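PDB 3LK5: geranylgeranyl pyrophosphate synthase, which probably catalyses the magnesium-dependent, chain-lengthening condensation of allylic diphosphates with isopentenyl diphosphate in isoprenoid biosynthesis. Local coordinates for residues V24-L29 with F57-G62; L91-S96 with D161-S166. One frame throughout, in Å; residues are numbered along the deposited sequence.

Contact 1 of 2, residues V24-L29 with F57-G62; sequences VVRDRL and FVLNGG
Leu29 and Leu59 meet where two consecutive helices, 21-43 and 45-59, pack as a helical hairpin in the all-helical fold of the FPP/GGPP synthase family. The tight part is apolar and buried. Leu29 sets its CB against Leu59 CD2 at 3.7 Å, while its CD1 branch reaches Val58 CG1 at 3.8 Å, the Leu29 and Val58 side chains crossing at about a right angle. Leu59 also packs on Thr30 and Leu33 of helix 21-43, and Leu29 on Phe99 of helix 87-111 and Met162 of helix 144-164. The opposite character belongs to Arg26, on the solvent side. With CG anti to the backbone N (chi1 -170°) and the chain extended as far as NE, it reaches the C-terminal end of helix 45-59; the last carbonyls of a helix generally lack main-chain donors. Leu59 CB lies over one face of the guanidinium, and Asn60 OD1 lies at its edge, near its plane, the amide turned 21° from the guanidinium. Both polar links are weak: Arg26 NE to Leu59 O is 3.2 Å with a bent N-H...O angle of 131°, and Arg26 NH2 to Asn60 OD1 is straighter but stretched to 3.4 Å.

Contact 2 of 2, residues L91-S96 with D161-S166; sequences LDAAAS and DMLQDS
Selenomethionine Met162 turns CG anti to its backbone N (chi1 -171°) and stays extended to CE, a shape that lays it across helix 87-111 to touch Ala95 and Asp92. Its CE ends 3.5 Å from Ala95 CB and 3.6 Å from Asp92 OD1, the aspartate crossing it at about a right angle. Nearer the root, Met162 CB rests on Ser96 CB at 3.7 Å. Small residues on helix 87-111 permit this close approach: CA atoms of Ala93 and Leu163 are 4.9 Å apart, and Leu163 CD1 lies 3.6 Å from Ala93 CB. No direct hydrogen bond joins the two segments. Ser96 instead folds OG between its own backbone N and carbonyl carbon (chi1 73°), giving its proton to Ala93 O, which pairs the buried hydroxyl's donor within its own helix. Ser166 OG likewise donates to Leu163 O at 2.7 Å, just past the end of helix 144-164. A water donates to both Asp92 OD2 and Ser166 O, bridging the segments. Asp92 OD1 forms a salt bridge with Arg28 of helix 21-43. Around this helix-helix packing, Arg28 and Phe32 of helix 21-43 lie against Met162, and Trp180 of helix 170-199 against Ser96 and Leu163; outward, Asp161 and Asp165 pair with arginines on helix 170-199 of the second subunit.

The two contacts share no helix: contact 1 joins helices 21-43 and 45-59, contact 2 helices 87-111 and 144-164, yet their centres are about 13 Å apart. Both have buried cores, but contact 1 runs out to an exposed edge with weak polar links, whereas the touching residues of contact 2 are mostly buried and its direct contacts are van der Waals. They meet directly through the salt bridge from Arg28 NE to Asp92 OD1, 2.7 Å long, and through Leu29 CD2 against Ala95 O. Contact 2 alone also adjoins the second subunit. Both lie away from the magnesium-binding aspartates.

Contact 1 of 2, residues V24-L29 with F57-G62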
ATOM      1  N   VAL A  24      23.617   3.738   9.050  1.00 25.24           N
ATOM      2  CA  VAL A  24      22.683   3.874  10.162  1.00 26.04           C
ATOM      3  C   VAL A  24      21.273   3.452   9.692  1.00 24.54           C
ATOM      4  O   VAL A  24      20.591   2.748  10.410  1.00 24.29           O
ATOM      5  CB  VAL A  24      22.667   5.339  10.700  1.00 27.64           C
ATOM      6  CG1 VAL A  24      21.603   5.513  11.744  1.00 32.49           C
ATOM      7  CG2 VAL A  24      24.065   5.682  11.316  1.00 33.52           C
ATOM      8  N   VAL A  25      20.885   3.866   8.489  1.00 23.81           N
ATOM      9  CA  VAL A  25      19.558   3.514   7.949  1.00 23.40           C
ATOM     10  C   VAL A  25      19.441   1.987   7.841  1.00 24.81           C
ATOM     11  O   VAL A  25      18.452   1.412   8.287  1.00 23.65           O
ATOM     12  CB  VAL A  25      19.311   4.185   6.593  1.00 22.93           C
ATOM     13  CG1 VAL A  25      18.014   3.639   5.889  1.00 24.68           C
ATOM     14  CG2 VAL A  25      19.257   5.730   6.771  1.00 25.43           C
ATOM     15  N   ARG A  26      20.471   1.333   7.285  1.00 25.74           N
ATOM     16  CA  ARG A  26      20.476  -0.135   7.173  1.00 25.21           C
ATOM     17  C   ARG A  26      20.342  -0.806   8.526  1.00 24.37           C
ATOM     18  O   ARG A  26      19.574  -1.773   8.638  1.00 25.09           O
ATOM     19  CB  ARG A  26      21.735  -0.636   6.436  1.00 26.56           C
ATOM     20  CG  ARG A  26      21.695  -2.133   6.076  1.00 33.21           C
ATOM     21  CD  ARG A  26      23.016  -2.546   5.367  1.00 31.11           C
ATOM     22  NE  ARG A  26      22.934  -3.900   4.774  1.00 37.05           N
ATOM     23  CZ  ARG A  26      23.025  -5.056   5.439  1.00 32.77           C
ATOM     24  NH1 ARG A  26      23.142  -5.077   6.761  1.00 37.52           N
ATOM     25  NH2 ARG A  26      22.944  -6.213   4.769  1.00 36.97           N
ATOM     26  N   ASP A  27      21.026  -0.305   9.562  1.00 24.59           N
ATOM     27  CA  ASP A  27      20.815  -0.811  10.928  1.00 26.05           C
ATOM     28  C   ASP A  27      19.354  -0.709  11.388  1.00 24.39           C
ATOM     29  O   ASP A  27      18.836  -1.642  12.007  1.00 23.91           O
ATOM     30  CB  ASP A  27      21.653  -0.060  11.974  1.00 28.74           C
ATOM     31  CG  ASP A  27      23.126  -0.456  11.955  1.00 39.46           C
ATOM     32  OD1 ASP A  27      23.464  -1.546  11.487  1.00 30.88           O
ATOM     33  OD2 ASP A  27      23.954   0.351  12.406  1.00 31.60           O
ATOM     34  N   ARG A  28      18.738   0.458  11.211  1.00 23.20           N
ATOM     35  CA  ARG A  28      17.339   0.609  11.670  1.00 23.59           C
ATOM     36  C   ARG A  28      16.402  -0.365  10.931  1.00 22.45           C
ATOM     37  O   ARG A  28      15.503  -0.954  11.540  1.00 21.77           O
ATOM     38  CB  ARG A  28      16.840   2.066  11.463  1.00 24.93           C
ATOM     39  CG  ARG A  28      17.736   3.169  12.112  1.00 25.38           C
ATOM     40  CD  ARG A  28      18.124   2.871  13.582  1.00 28.45           C
ATOM     41  NE  ARG A  28      16.989   2.637  14.476  1.00 26.95           N
ATOM     42  CZ  ARG A  28      17.118   2.259  15.748  1.00 30.51           C
ATOM     43  NH1 ARG A  28      18.342   2.072  16.268  1.00 30.11           N
ATOM     44  NH2 ARG A  28      16.046   2.063  16.502  1.00 28.86           N
ATOM     45  N   LEU A  29      16.598  -0.493   9.620  1.00 22.01           N
ATOM     46  CA  LEU A  29      15.772  -1.371   8.808  1.00 22.35           C
ATOM     47  C   LEU A  29      15.990  -2.814   9.222  1.00 23.28           C
ATOM     48  O   LEU A  29      15.025  -3.596   9.258  1.00 22.49           O
ATOM     49  CB  LEU A  29      16.064  -1.222   7.304  1.00 21.58           C
ATOM     50  CG  LEU A  29      15.685   0.163   6.722  1.00 22.06           C
ATOM     51  CD1 LEU A  29      16.325   0.268   5.349  1.00 22.01           C
ATOM     52  CD2 LEU A  29      14.098   0.303   6.686  1.00 21.26           C
ATOM     53  N   PHE A  57      15.940  -7.182  -0.645  1.00 30.29           N
ATOM     54  CA  PHE A  57      15.784  -6.040  -1.531  1.00 31.07           C
ATOM     55  C   PHE A  57      15.966  -4.708  -0.780  1.00 30.75           C
ATOM     56  O   PHE A  57      16.637  -3.795  -1.264  1.00 30.37           O
ATOM     57  CB  PHE A  57      14.415  -6.110  -2.222  1.00 32.86           C
ATOM     58  CG  PHE A  57      14.172  -5.038  -3.234  1.00 38.37           C
ATOM     59  CD1 PHE A  57      14.794  -5.084  -4.495  1.00 35.63           C
ATOM     60  CD2 PHE A  57      13.303  -3.992  -2.955  1.00 34.60           C
ATOM     61  CE1 PHE A  57      14.565  -4.082  -5.449  1.00 39.19           C
ATOM     62  CE2 PHE A  57      13.071  -2.978  -3.886  1.00 38.78           C
ATOM     63  CZ  PHE A  57      13.688  -3.020  -5.147  1.00 35.50           C
ATOM     64  N   VAL A  58      15.392  -4.631   0.421  1.00 30.23           N
ATOM     65  CA  VAL A  58      15.399  -3.401   1.227  1.00 29.54           C
ATOM     66  C   VAL A  58      16.809  -3.172   1.801  1.00 30.29           C
ATOM     67  O   VAL A  58      17.328  -2.038   1.836  1.00 30.25           O
ATOM     68  CB  VAL A  58      14.354  -3.552   2.402  1.00 28.91           C
ATOM     69  CG1 VAL A  58      14.511  -2.453   3.452  1.00 28.68           C
ATOM     70  CG2 VAL A  58      12.926  -3.532   1.830  1.00 28.40           C
ATOM     71  N   LEU A  59      17.407  -4.252   2.305  1.00 29.54           N
ATOM     72  CA  LEU A  59      18.709  -4.101   2.967  1.00 31.67           C
ATOM     73  C   LEU A  59      19.898  -3.945   2.008  1.00 34.79           C
ATOM     74  O   LEU A  59      20.882  -3.268   2.362  1.00 34.77           O
ATOM     75  CB  LEU A  59      18.988  -5.231   3.957  1.00 30.57           C
ATOM     76  CG  LEU A  59      18.032  -5.403   5.142  1.00 26.36           C
ATOM     77  CD1 LEU A  59      18.489  -6.594   5.996  1.00 29.84           C
ATOM     78  CD2 LEU A  59      17.908  -4.108   5.991  1.00 29.37           C
ATOM     79  N   ASN A  60      19.818  -4.540   0.818  1.00 37.15           N
ATOM     80  CA  ASN A  60      21.056  -4.781   0.033  1.00 42.35           C
ATOM     81  C   ASN A  60      21.363  -3.817  -1.070  1.00 45.54           C
ATOM     82  O   ASN A  60      22.278  -4.064  -1.893  1.00 47.81           O
ATOM     83  CB  ASN A  60      21.128  -6.208  -0.523  1.00 43.84           C
ATOM     84  CG  ASN A  60      21.173  -7.249   0.565  1.00 54.17           C
ATOM     85  OD1 ASN A  60      21.639  -6.989   1.677  1.00 45.81           O
ATOM     86  ND2 ASN A  60      20.697  -8.439   0.254  1.00 44.96           N
ATOM     87  N   GLY A  61      20.647  -2.708  -1.097  1.00 45.02           N
ATOM     88  CA  GLY A  61      21.012  -1.636  -1.992  1.00 46.18           C
ATOM     89  C   GLY A  61      20.121  -0.451  -1.709  1.00 46.88           C
ATOM     90  O   GLY A  61      19.172  -0.565  -0.933  1.00 47.44           O
ATOM     91  N   GLY A  62      20.408   0.659  -2.369  1.00 46.01           N
ATOM     92  CA  GLY A  62      19.709   1.913  -2.143  1.00 45.47           C
ATOM     93  C   GLY A  62      20.707   2.974  -1.701  1.00 44.56           C
ATOM     94  O   GLY A  62      21.573   2.697  -0.870  1.00 45.49           O
TER

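Contact 2 of 2, residues L91-S96 with D161-S166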
ATOM      1  N   LEU A  91      15.419   8.424  13.949  1.00 22.24           N
ATOM      2  CA  LEU A  91      16.095   7.649  12.908  1.00 22.67           C
ATOM      3  C   LEU A  91      15.149   6.608  12.284  1.00 23.09           C
ATOM      4  O   LEU A  91      15.226   6.335  11.081  1.00 23.21           O
ATOM      5  CB  LEU A  91      17.333   6.910  13.490  1.00 23.68           C
ATOM      6  CG  LEU A  91      18.449   7.880  13.944  1.00 28.78           C
ATOM      7  CD1 LEU A  91      19.578   7.080  14.679  1.00 25.52           C
ATOM      8  CD2 LEU A  91      19.023   8.624  12.761  1.00 25.18           C
ATOM      9  N   ASP A  92      14.272   6.038  13.096  1.00 22.86           N
ATOM     10  CA  ASP A  92      13.293   5.079  12.551  1.00 23.68           C
ATOM     11  C   ASP A  92      12.285   5.759  11.652  1.00 23.40           C
ATOM     12  O   ASP A  92      11.914   5.199  10.592  1.00 22.45           O
ATOM     13  CB  ASP A  92      12.561   4.378  13.685  1.00 24.83           C
ATOM     14  CG  ASP A  92      13.380   3.230  14.277  1.00 35.25           C
ATOM     15  OD1 ASP A  92      14.359   2.751  13.687  1.00 26.64           O
ATOM     16  OD2 ASP A  92      13.055   2.815  15.373  1.00 29.70           O
ATOM     17  N   ALA A  93      11.850   6.968  12.062  1.00 22.57           N
ATOM     18  CA  ALA A  93      10.969   7.764  11.163  1.00 22.63           C
ATOM     19  C   ALA A  93      11.631   8.041   9.837  1.00 23.33           C
ATOM     20  O   ALA A  93      11.006   7.861   8.781  1.00 22.57           O
ATOM     21  CB  ALA A  93      10.511   9.090  11.839  1.00 22.56           C
ATOM     22  N   ALA A  94      12.903   8.496   9.869  1.00 21.87           N
ATOM     23  CA  ALA A  94      13.631   8.689   8.631  1.00 22.06           C
ATOM     24  C   ALA A  94      13.763   7.434   7.781  1.00 22.01           C
ATOM     25  O   ALA A  94      13.541   7.464   6.557  1.00 22.00           O
ATOM     26  CB  ALA A  94      15.064   9.330   8.936  1.00 21.80           C
ATOM     27  N   ALA A  95      14.096   6.327   8.438  1.00 22.51           N
ATOM     28  CA  ALA A  95      14.351   5.067   7.748  1.00 23.37           C
ATOM     29  C   ALA A  95      13.090   4.466   7.143  1.00 22.72           C
ATOM     30  O   ALA A  95      13.172   3.740   6.139  1.00 23.06           O
ATOM     31  CB  ALA A  95      15.002   4.042   8.736  1.00 22.56           C
ATOM     32  N   SER A  96      11.932   4.774   7.734  1.00 23.25           N
ATOM     33  CA  SER A  96      10.651   4.201   7.243  1.00 23.36           C
ATOM     34  C   SER A  96      10.430   4.565   5.758  1.00 23.32           C
ATOM     35  O   SER A  96       9.746   3.847   5.022  1.00 22.95           O
ATOM     36  CB  SER A  96       9.459   4.688   8.086  1.00 23.61           C
ATOM     37  OG  SER A  96       9.194   6.058   7.783  1.00 22.69           O
ATOM     38  N   ASP A 161       3.821   1.375   9.743  1.00 19.70           N
ATOM     39  CA  ASP A 161       4.072   0.829  11.109  1.00 20.48           C
ATOM     40  C   ASP A 161       5.384   1.382  11.657  1.00 20.17           C
ATOM     41  O   ASP A 161       5.487   1.664  12.845  1.00 19.50           O
ATOM     42  CB  ASP A 161       4.215  -0.693  11.052  1.00 20.37           C
ATOM     43  CG  ASP A 161       2.871  -1.405  10.784  1.00 26.12           C
ATOM     44  OD1 ASP A 161       1.783  -0.817  10.982  1.00 21.23           O
ATOM     45  OD2 ASP A 161       2.918  -2.553  10.339  1.00 22.34           O
HETATM   46  N   MSE A 162       6.408   1.419  10.824  1.00 21.34           N
HETATM   47  CA  MSE A 162       7.739   1.824  11.313  1.00 21.75           C
HETATM   48  C   MSE A 162       7.691   3.251  11.817  1.00 21.71           C
HETATM   49  O   MSE A 162       8.307   3.564  12.852  1.00 20.87           O
HETATM   50  CB  MSE A 162       8.806   1.676  10.213  1.00 23.10           C
HETATM   51  CG  MSE A 162      10.240   1.880  10.773  1.00 25.28           C
HETATM   52 SE   MSE A 162      11.514   1.249   9.444  1.00 31.08          SE
HETATM   53  CE  MSE A 162      13.228   1.549  10.484  1.00 24.66           C
ATOM     54  N   LEU A 163       6.942   4.113  11.117  1.00 21.62           N
ATOM     55  CA  LEU A 163       6.683   5.462  11.625  1.00 21.48           C
ATOM     56  C   LEU A 163       5.816   5.462  12.910  1.00 21.29           C
ATOM     57  O   LEU A 163       6.209   6.056  13.939  1.00 21.49           O
ATOM     58  CB  LEU A 163       6.024   6.360  10.524  1.00 20.95           C
ATOM     59  CG  LEU A 163       5.668   7.789  11.006  1.00 22.57           C
ATOM     60  CD1 LEU A 163       6.956   8.580  11.384  1.00 21.93           C
ATOM     61  CD2 LEU A 163       4.824   8.520   9.942  1.00 21.71           C
ATOM     62  N   GLN A 164       4.646   4.812  12.867  1.00 19.49           N
ATOM     63  CA  GLN A 164       3.694   4.932  13.988  1.00 20.62           C
ATOM     64  C   GLN A 164       4.257   4.244  15.244  1.00 21.82           C
ATOM     65  O   GLN A 164       3.943   4.675  16.356  1.00 21.75           O
ATOM     66  CB  GLN A 164       2.352   4.276  13.654  1.00 21.57           C
ATOM     67  CG  GLN A 164       1.585   5.013  12.486  1.00 25.16           C
ATOM     68  CD  GLN A 164       1.464   6.506  12.684  1.00 23.83           C
ATOM     69  OE1 GLN A 164       1.286   6.980  13.801  1.00 24.49           O
ATOM     70  NE2 GLN A 164       1.538   7.262  11.577  1.00 25.85           N
ATOM     71  N   ASP A 165       5.113   3.248  15.050  1.00 21.88           N
ATOM     72  CA  ASP A 165       5.697   2.476  16.175  1.00 22.30           C
ATOM     73  C   ASP A 165       7.109   2.893  16.549  1.00 22.81           C
ATOM     74  O   ASP A 165       7.775   2.222  17.369  1.00 22.77           O
ATOM     75  CB  ASP A 165       5.674   0.962  15.905  1.00 23.58           C
ATOM     76  CG  ASP A 165       4.243   0.385  15.919  1.00 24.94           C
ATOM     77  OD1 ASP A 165       3.355   0.857  16.664  1.00 22.71           O
ATOM     78  OD2 ASP A 165       3.995  -0.532  15.121  1.00 26.38           O
ATOM     79  N   SER A 166       7.545   4.020  15.980  1.00 22.74           N
ATOM     80  CA  SER A 166       8.929   4.506  16.115  1.00 24.31           C
ATOM     81  C   SER A 166       9.258   4.899  17.551  1.00 26.19           C
ATOM     82  O   SER A 166      10.438   4.913  17.931  1.00 28.05           O
ATOM     83  CB  SER A 166       9.137   5.733  15.225  1.00 22.52           C
ATOM     84  OG  SER A 166       8.207   6.759  15.566  1.00 23.43           O
TER
HETATM   85  O   HOH W   1      12.843   3.487  18.184  1.00 36.93           O